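Local coordinates for rhamnose ABC transporter, rhamnose-binding protein (Actinomyces odontolyticus ATCC 17982, PDB 5BQ3) that probably binds a carbohydrate, with rhamnose the likely ligand, and hands it to an ABC transporter for uptake, at residues A[144-148]-A[244-248]; A[189-193]-A[209-213]. All blocks are in the same frame, centred on the assembly; numbering follows the deposited sequence.

Interaction 1 (A[144-148]-A[244-248]); sequences MVSDQ and FLTGL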
HETATM    1  N   MSE A 144      -0.552 -16.595  -6.461  1.00 24.65           N
HETATM    2  CA  MSE A 144      -1.046 -17.249  -5.242  1.00 22.37           C
HETATM    3  C   MSE A 144      -2.270 -18.112  -5.554  1.00 32.04           C
HETATM    4  O   MSE A 144      -2.376 -19.217  -5.026  1.00 33.22           O
HETATM    5  CB  MSE A 144      -1.386 -16.213  -4.156  1.00 21.08           C
HETATM    6  CG  MSE A 144      -0.162 -15.433  -3.657  1.00 24.27           C
HETATM    7 SE   MSE A 144      -0.501 -14.255  -2.145  0.75 25.92          SE
HETATM    8  CE  MSE A 144      -1.814 -13.065  -2.918  1.00 21.67           C
ATOM      9  N   VAL A 145      -3.177 -17.617  -6.432  1.00 31.29           N
ATOM     10  CA  VAL A 145      -4.385 -18.335  -6.857  1.00 32.52           C
ATOM     11  C   VAL A 145      -3.974 -19.602  -7.589  1.00 39.37           C
ATOM     12  O   VAL A 145      -4.309 -20.692  -7.133  1.00 39.59           O
ATOM     13  CB  VAL A 145      -5.333 -17.461  -7.721  1.00 36.33           C
ATOM     14  CG1 VAL A 145      -6.506 -18.272  -8.253  1.00 36.50           C
ATOM     15  CG2 VAL A 145      -5.844 -16.273  -6.937  1.00 35.31           C
ATOM     16  N   SER A 146      -3.220 -19.447  -8.699  1.00 38.37           N
ATOM     17  CA  SER A 146      -2.719 -20.516  -9.564  1.00 40.61           C
ATOM     18  C   SER A 146      -1.989 -21.599  -8.768  1.00 46.86           C
ATOM     19  O   SER A 146      -2.229 -22.785  -8.999  1.00 47.69           O
ATOM     20  CB  SER A 146      -1.796 -19.942 -10.634  1.00 45.38           C
ATOM     21  OG  SER A 146      -1.525 -20.897 -11.646  1.00 60.02           O
ATOM     22  N   ASP A 147      -1.143 -21.189  -7.804  1.00 44.06           N
ATOM     23  CA  ASP A 147      -0.371 -22.079  -6.936  1.00 45.68           C
ATOM     24  C   ASP A 147      -1.290 -22.896  -6.003  1.00 49.46           C
ATOM     25  O   ASP A 147      -1.062 -24.094  -5.831  1.00 50.77           O
ATOM     26  CB  ASP A 147       0.646 -21.260  -6.115  1.00 47.85           C
ATOM     27  CG  ASP A 147       1.486 -22.043  -5.124  1.00 65.02           C
ATOM     28  OD1 ASP A 147       2.167 -23.008  -5.551  1.00 67.86           O
ATOM     29  OD2 ASP A 147       1.504 -21.662  -3.932  1.00 72.77           O
ATOM     30  N   GLN A 148      -2.327 -22.251  -5.424  1.00 43.84           N
ATOM     31  CA  GLN A 148      -3.252 -22.881  -4.487  1.00 43.11           C
ATOM     32  C   GLN A 148      -4.283 -23.783  -5.183  1.00 47.26           C
ATOM     33  O   GLN A 148      -4.525 -24.884  -4.684  1.00 47.98           O
ATOM     34  CB  GLN A 148      -3.953 -21.826  -3.625  1.00 42.81           C
ATOM     35  CG  GLN A 148      -3.087 -21.334  -2.462  1.00 45.62           C
ATOM     36  CD  GLN A 148      -3.638 -20.109  -1.772  1.00 53.07           C
ATOM     37  OE1 GLN A 148      -3.013 -19.047  -1.765  1.00 45.00           O
ATOM     38  NE2 GLN A 148      -4.802 -20.236  -1.144  1.00 47.23           N
ATOM     39  N   PHE A 244     -10.284 -22.246  -1.260  1.00 38.39           N
ATOM     40  CA  PHE A 244      -9.116 -21.430  -0.930  1.00 37.36           C
ATOM     41  C   PHE A 244      -9.457 -19.944  -0.909  1.00 37.68           C
ATOM     42  O   PHE A 244     -10.302 -19.493  -1.677  1.00 36.51           O
ATOM     43  CB  PHE A 244      -7.973 -21.685  -1.929  1.00 39.78           C
ATOM     44  CG  PHE A 244      -7.377 -23.068  -1.857  1.00 43.41           C
ATOM     45  CD1 PHE A 244      -6.309 -23.340  -1.009  1.00 47.91           C
ATOM     46  CD2 PHE A 244      -7.869 -24.098  -2.652  1.00 46.71           C
ATOM     47  CE1 PHE A 244      -5.759 -24.625  -0.941  1.00 50.60           C
ATOM     48  CE2 PHE A 244      -7.320 -25.381  -2.583  1.00 51.23           C
ATOM     49  CZ  PHE A 244      -6.268 -25.634  -1.727  1.00 50.32           C
ATOM     50  N   LEU A 245      -8.800 -19.182  -0.030  1.00 32.56           N
ATOM     51  CA  LEU A 245      -9.015 -17.746   0.056  1.00 30.67           C
ATOM     52  C   LEU A 245      -7.681 -17.021   0.079  1.00 34.21           C
ATOM     53  O   LEU A 245      -6.821 -17.295   0.917  1.00 34.23           O
ATOM     54  CB  LEU A 245      -9.887 -17.349   1.265  1.00 30.68           C
ATOM     55  CG  LEU A 245     -10.067 -15.839   1.506  1.00 34.20           C
ATOM     56  CD1 LEU A 245     -10.911 -15.181   0.425  1.00 32.92           C
ATOM     57  CD2 LEU A 245     -10.648 -15.576   2.849  1.00 37.40           C
ATOM     58  N   THR A 246      -7.531 -16.083  -0.850  1.00 30.32           N
ATOM     59  CA  THR A 246      -6.344 -15.255  -0.987  1.00 29.89           C
ATOM     60  C   THR A 246      -6.778 -13.838  -1.403  1.00 33.11           C
ATOM     61  O   THR A 246      -7.967 -13.579  -1.618  1.00 32.37           O
ATOM     62  CB  THR A 246      -5.331 -15.919  -1.947  1.00 38.11           C
ATOM     63  OG1 THR A 246      -4.108 -15.190  -1.908  1.00 38.67           O
ATOM     64  CG2 THR A 246      -5.836 -16.029  -3.373  1.00 35.66           C
ATOM     65  N   GLY A 247      -5.811 -12.936  -1.467  1.00 29.64           N
ATOM     66  CA  GLY A 247      -6.032 -11.547  -1.834  1.00 28.52           C
ATOM     67  C   GLY A 247      -5.112 -10.635  -1.063  1.00 31.67           C
ATOM     68  O   GLY A 247      -3.940 -10.963  -0.860  1.00 31.09           O
ATOM     69  N   LEU A 248      -5.648  -9.492  -0.616  1.00 28.13           N
ATOM     70  CA  LEU A 248      -4.895  -8.499   0.146  1.00 27.86           C
ATOM     71  C   LEU A 248      -5.498  -8.344   1.533  1.00 32.61           C
ATOM     72  O   LEU A 248      -6.662  -7.977   1.644  1.00 32.78           O
ATOM     73  CB  LEU A 248      -4.847  -7.150  -0.599  1.00 27.18           C
ATOM     74  CG  LEU A 248      -4.375  -7.184  -2.057  1.00 31.39           C
ATOM     75  CD1 LEU A 248      -4.800  -5.947  -2.775  1.00 31.33           C
ATOM     76  CD2 LEU A 248      -2.869  -7.350  -2.163  1.00 33.69           C
TER
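With CG set opposite its carbonyl carbon (chi1 -80°) and the chain extended beyond, Gln148 reaches from helix 134-149 across Phe244, while a bend at chi3 (-61°) turns the CE methyl of selenomethionine Met144 onto Thr246. This is a helix-on-sheet contact in an alpha/beta lobe of the periplasmic binding protein fold: the end of the helix runs nearly antiparallel to strand 244-247 of the lobe's parallel sheet. Phe244 and Gln148 pair at the start of the strand. Gln148 CB sits over the ring face, 4.2 Å from the centroid of the Phe244 ring, in a CH-pi contact. The backbone Gln148 O lies above the same face of the Phe244 ring, offset toward the rim and 3.5 Å from Phe244 CZ. The amide plane stands 68° from the ring plane, and Gln148 NE2 approaches Phe244 CD1 at 3.5 Å, a van der Waals touch.

Thr246 fills the middle of the contact with both branches. Its hydroxyl is hydrogen-bonded to Glu265 O, which satisfies the buried OG1; on the helix side it faces mainly the apolar end of Met144. Leu245, by contrast, projects away from the helix onto helix 224-236. On the other branch of Thr246, the CG2 methyl meets Val145 CG2 at 3.6 Å, the two side chains crossing at about a right angle.

Interaction 2 (A[189-193]-A[209-213]); sequences IVAKV and LLQAH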
ATOM      1  N   ILE A 189     -12.507 -17.032 -14.100  1.00 34.15           N
ATOM      2  CA  ILE A 189     -13.289 -16.126 -13.253  1.00 32.60           C
ATOM      3  C   ILE A 189     -14.764 -16.426 -13.538  1.00 36.01           C
ATOM      4  O   ILE A 189     -15.187 -16.389 -14.696  1.00 36.95           O
ATOM      5  CB  ILE A 189     -12.915 -14.623 -13.427  1.00 35.08           C
ATOM      6  CG1 ILE A 189     -11.392 -14.363 -13.226  1.00 34.98           C
ATOM      7  CG2 ILE A 189     -13.777 -13.704 -12.538  1.00 34.48           C
ATOM      8  CD1 ILE A 189     -10.746 -14.767 -11.841  1.00 41.30           C
ATOM      9  N   VAL A 190     -15.513 -16.806 -12.496  1.00 31.16           N
ATOM     10  CA  VAL A 190     -16.922 -17.196 -12.621  1.00 31.06           C
ATOM     11  C   VAL A 190     -17.862 -16.173 -11.943  1.00 34.94           C
ATOM     12  O   VAL A 190     -19.069 -16.225 -12.172  1.00 35.99           O
ATOM     13  CB  VAL A 190     -17.183 -18.642 -12.102  1.00 34.42           C
ATOM     14  CG1 VAL A 190     -16.383 -19.669 -12.895  1.00 34.67           C
ATOM     15  CG2 VAL A 190     -16.901 -18.769 -10.608  1.00 33.32           C
ATOM     16  N   ALA A 191     -17.319 -15.264 -11.111  1.00 30.31           N
ATOM     17  CA  ALA A 191     -18.101 -14.249 -10.406  1.00 30.03           C
ATOM     18  C   ALA A 191     -17.260 -13.036 -10.004  1.00 33.80           C
ATOM     19  O   ALA A 191     -16.062 -13.165  -9.741  1.00 32.73           O
ATOM     20  CB  ALA A 191     -18.752 -14.848  -9.168  1.00 30.73           C
ATOM     21  N   LYS A 192     -17.913 -11.861  -9.940  1.00 31.16           N
ATOM     22  CA  LYS A 192     -17.347 -10.578  -9.526  1.00 30.74           C
ATOM     23  C   LYS A 192     -18.362  -9.870  -8.627  1.00 37.10           C
ATOM     24  O   LYS A 192     -19.278  -9.202  -9.121  1.00 37.90           O
ATOM     25  CB  LYS A 192     -16.963  -9.712 -10.740  1.00 32.78           C
ATOM     26  CG  LYS A 192     -15.639 -10.097 -11.393  1.00 41.10           C
ATOM     27  CD  LYS A 192     -14.888  -8.875 -11.922  1.00 48.46           C
ATOM     28  CE  LYS A 192     -15.291  -8.481 -13.316  1.00 56.50           C
ATOM     29  NZ  LYS A 192     -14.697  -7.175 -13.704  1.00 64.36           N
ATOM     30  N   VAL A 193     -18.232 -10.069  -7.304  1.00 34.24           N
ATOM     31  CA  VAL A 193     -19.134  -9.490  -6.300  1.00 34.82           C
ATOM     32  C   VAL A 193     -18.451  -8.323  -5.573  1.00 39.00           C
ATOM     33  O   VAL A 193     -17.221  -8.236  -5.561  1.00 37.27           O
ATOM     34  CB  VAL A 193     -19.699 -10.532  -5.304  1.00 39.05           C
ATOM     35  CG1 VAL A 193     -20.677 -11.477  -5.995  1.00 39.50           C
ATOM     36  CG2 VAL A 193     -18.589 -11.304  -4.593  1.00 38.32           C
ATOM     37  N   LEU A 209     -22.110 -16.153  -2.635  1.00 41.41           N
ATOM     38  CA  LEU A 209     -21.107 -16.589  -3.609  1.00 40.10           C
ATOM     39  C   LEU A 209     -21.031 -18.119  -3.665  1.00 42.97           C
ATOM     40  O   LEU A 209     -20.985 -18.684  -4.758  1.00 42.42           O
ATOM     41  CB  LEU A 209     -19.738 -15.994  -3.222  1.00 39.31           C
ATOM     42  CG  LEU A 209     -18.676 -15.810  -4.305  1.00 43.41           C
ATOM     43  CD1 LEU A 209     -19.171 -14.925  -5.434  1.00 43.68           C
ATOM     44  CD2 LEU A 209     -17.428 -15.190  -3.711  1.00 44.94           C
ATOM     45  N   LEU A 210     -21.051 -18.783  -2.492  1.00 39.27           N
ATOM     46  CA  LEU A 210     -21.010 -20.240  -2.378  1.00 39.27           C
ATOM     47  C   LEU A 210     -22.388 -20.851  -2.657  1.00 43.87           C
ATOM     48  O   LEU A 210     -22.473 -22.042  -2.953  1.00 44.73           O
ATOM     49  CB  LEU A 210     -20.489 -20.680  -0.991  1.00 39.56           C
ATOM     50  CG  LEU A 210     -18.960 -20.868  -0.795  1.00 43.22           C
ATOM     51  CD1 LEU A 210     -18.349 -21.822  -1.817  1.00 42.99           C
ATOM     52  CD2 LEU A 210     -18.214 -19.547  -0.736  1.00 44.55           C
ATOM     53  N   GLN A 211     -23.460 -20.037  -2.576  1.00 40.02           N
ATOM     54  CA  GLN A 211     -24.830 -20.461  -2.869  1.00 40.47           C
ATOM     55  C   GLN A 211     -25.046 -20.522  -4.384  1.00 43.90           C
ATOM     56  O   GLN A 211     -25.636 -21.484  -4.876  1.00 44.55           O
ATOM     57  CB  GLN A 211     -25.851 -19.519  -2.210  1.00 42.36           C
ATOM     58  CG  GLN A 211     -26.073 -19.805  -0.724  1.00 59.00           C
ATOM     59  CD  GLN A 211     -26.906 -18.767  -0.001  1.00 78.61           C
ATOM     60  OE1 GLN A 211     -27.456 -17.823  -0.590  1.00 75.37           O
ATOM     61  NE2 GLN A 211     -27.019 -18.921   1.310  1.00 68.67           N
ATOM     62  N   ALA A 212     -24.546 -19.505  -5.118  1.00 39.54           N
ATOM     63  CA  ALA A 212     -24.642 -19.393  -6.577  1.00 39.29           C
ATOM     64  C   ALA A 212     -23.566 -20.217  -7.289  1.00 42.88           C
ATOM     65  O   ALA A 212     -23.800 -20.684  -8.404  1.00 42.82           O
ATOM     66  CB  ALA A 212     -24.540 -17.935  -6.993  1.00 39.46           C
ATOM     67  N   HIS A 213     -22.385 -20.379  -6.659  1.00 39.56           N
ATOM     68  CA  HIS A 213     -21.260 -21.145  -7.211  1.00 39.28           C
ATOM     69  C   HIS A 213     -20.719 -22.129  -6.149  1.00 44.07           C
ATOM     70  O   HIS A 213     -19.705 -21.833  -5.508  1.00 43.34           O
ATOM     71  CB  HIS A 213     -20.150 -20.204  -7.716  1.00 38.87           C
ATOM     72  CG  HIS A 213     -20.602 -19.226  -8.756  1.00 42.21           C
ATOM     73  ND1 HIS A 213     -21.036 -17.958  -8.413  1.00 43.56           N
ATOM     74  CD2 HIS A 213     -20.671 -19.361 -10.101  1.00 44.37           C
ATOM     75  CE1 HIS A 213     -21.355 -17.367  -9.552  1.00 43.15           C
ATOM     76  NE2 HIS A 213     -21.147 -18.172 -10.595  1.00 44.01           N
TER
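His213 and Val190 meet through a CH-pi contact. The CG2 methyl of Val190 lies over the face of the His213 imidazole, 4.2 Å from its centroid and 27° off the ring normal, with His213 CD2 as its nearest ring atom at 3.8 Å. The two side chains lie alongside, pointing opposite ways. His213 CG stands opposite the carbonyl carbon (chi1 -58°), which sets the ring against Val190 and Ala191 of the strand; there CE1 also touches Ala191 CB at 3.6 Å.

The apolar contacts converge on Leu209 one helical turn earlier. Leu209 CD1 meets both Ala191 CB and Val193 CG2, at 3.8 Å each. Leu209 also reaches Ala156 and Ile219, so the same side chain spans three neighbouring strands. That span follows from the topology: strand 187-194, helix 199-212 and strand 218-221 form a beta-alpha-beta crossover of the periplasmic binding protein fold, and the helix passes over the intervening strand 153-159. Replacing the imidazole of His213 with the methyl of an alanine is likely to leave Val190 CG2 without its aromatic partner and open a gap beside Ala191.

Among polar groups, His213 NE2 approaches Val190 O at 3.3 Å, but the angle is too poor for a hydrogen bond. Where the helix ends, His213 N donates to Leu209 O at 2.9 Å, and that oxygen also lies in the plane of the imidazole at its edge.

Interactions 1 and 2 belong to the same lobe and the same parallel sheet, in which strands 153-159 and 218-221 lie between strand 187-194 of interaction 2 and strand 244-247 of interaction 1. Their centres lie about 16 Å apart and their nearest atoms about 7 Å apart, without touching. Helix 134-149 and helix 199-212 cover opposite faces of the sheet, giving the layered alpha/beta/alpha build of this lobe. Along the chain the order is 144-148, 189-193, 209-213, 244-248, so interaction 2 is nested inside the loop closed by interaction 1: helix 134-149, just before the lobe's first strand 153-159, is packed against strand 244-247, and the crossover of interaction 2 lies between them in sequence.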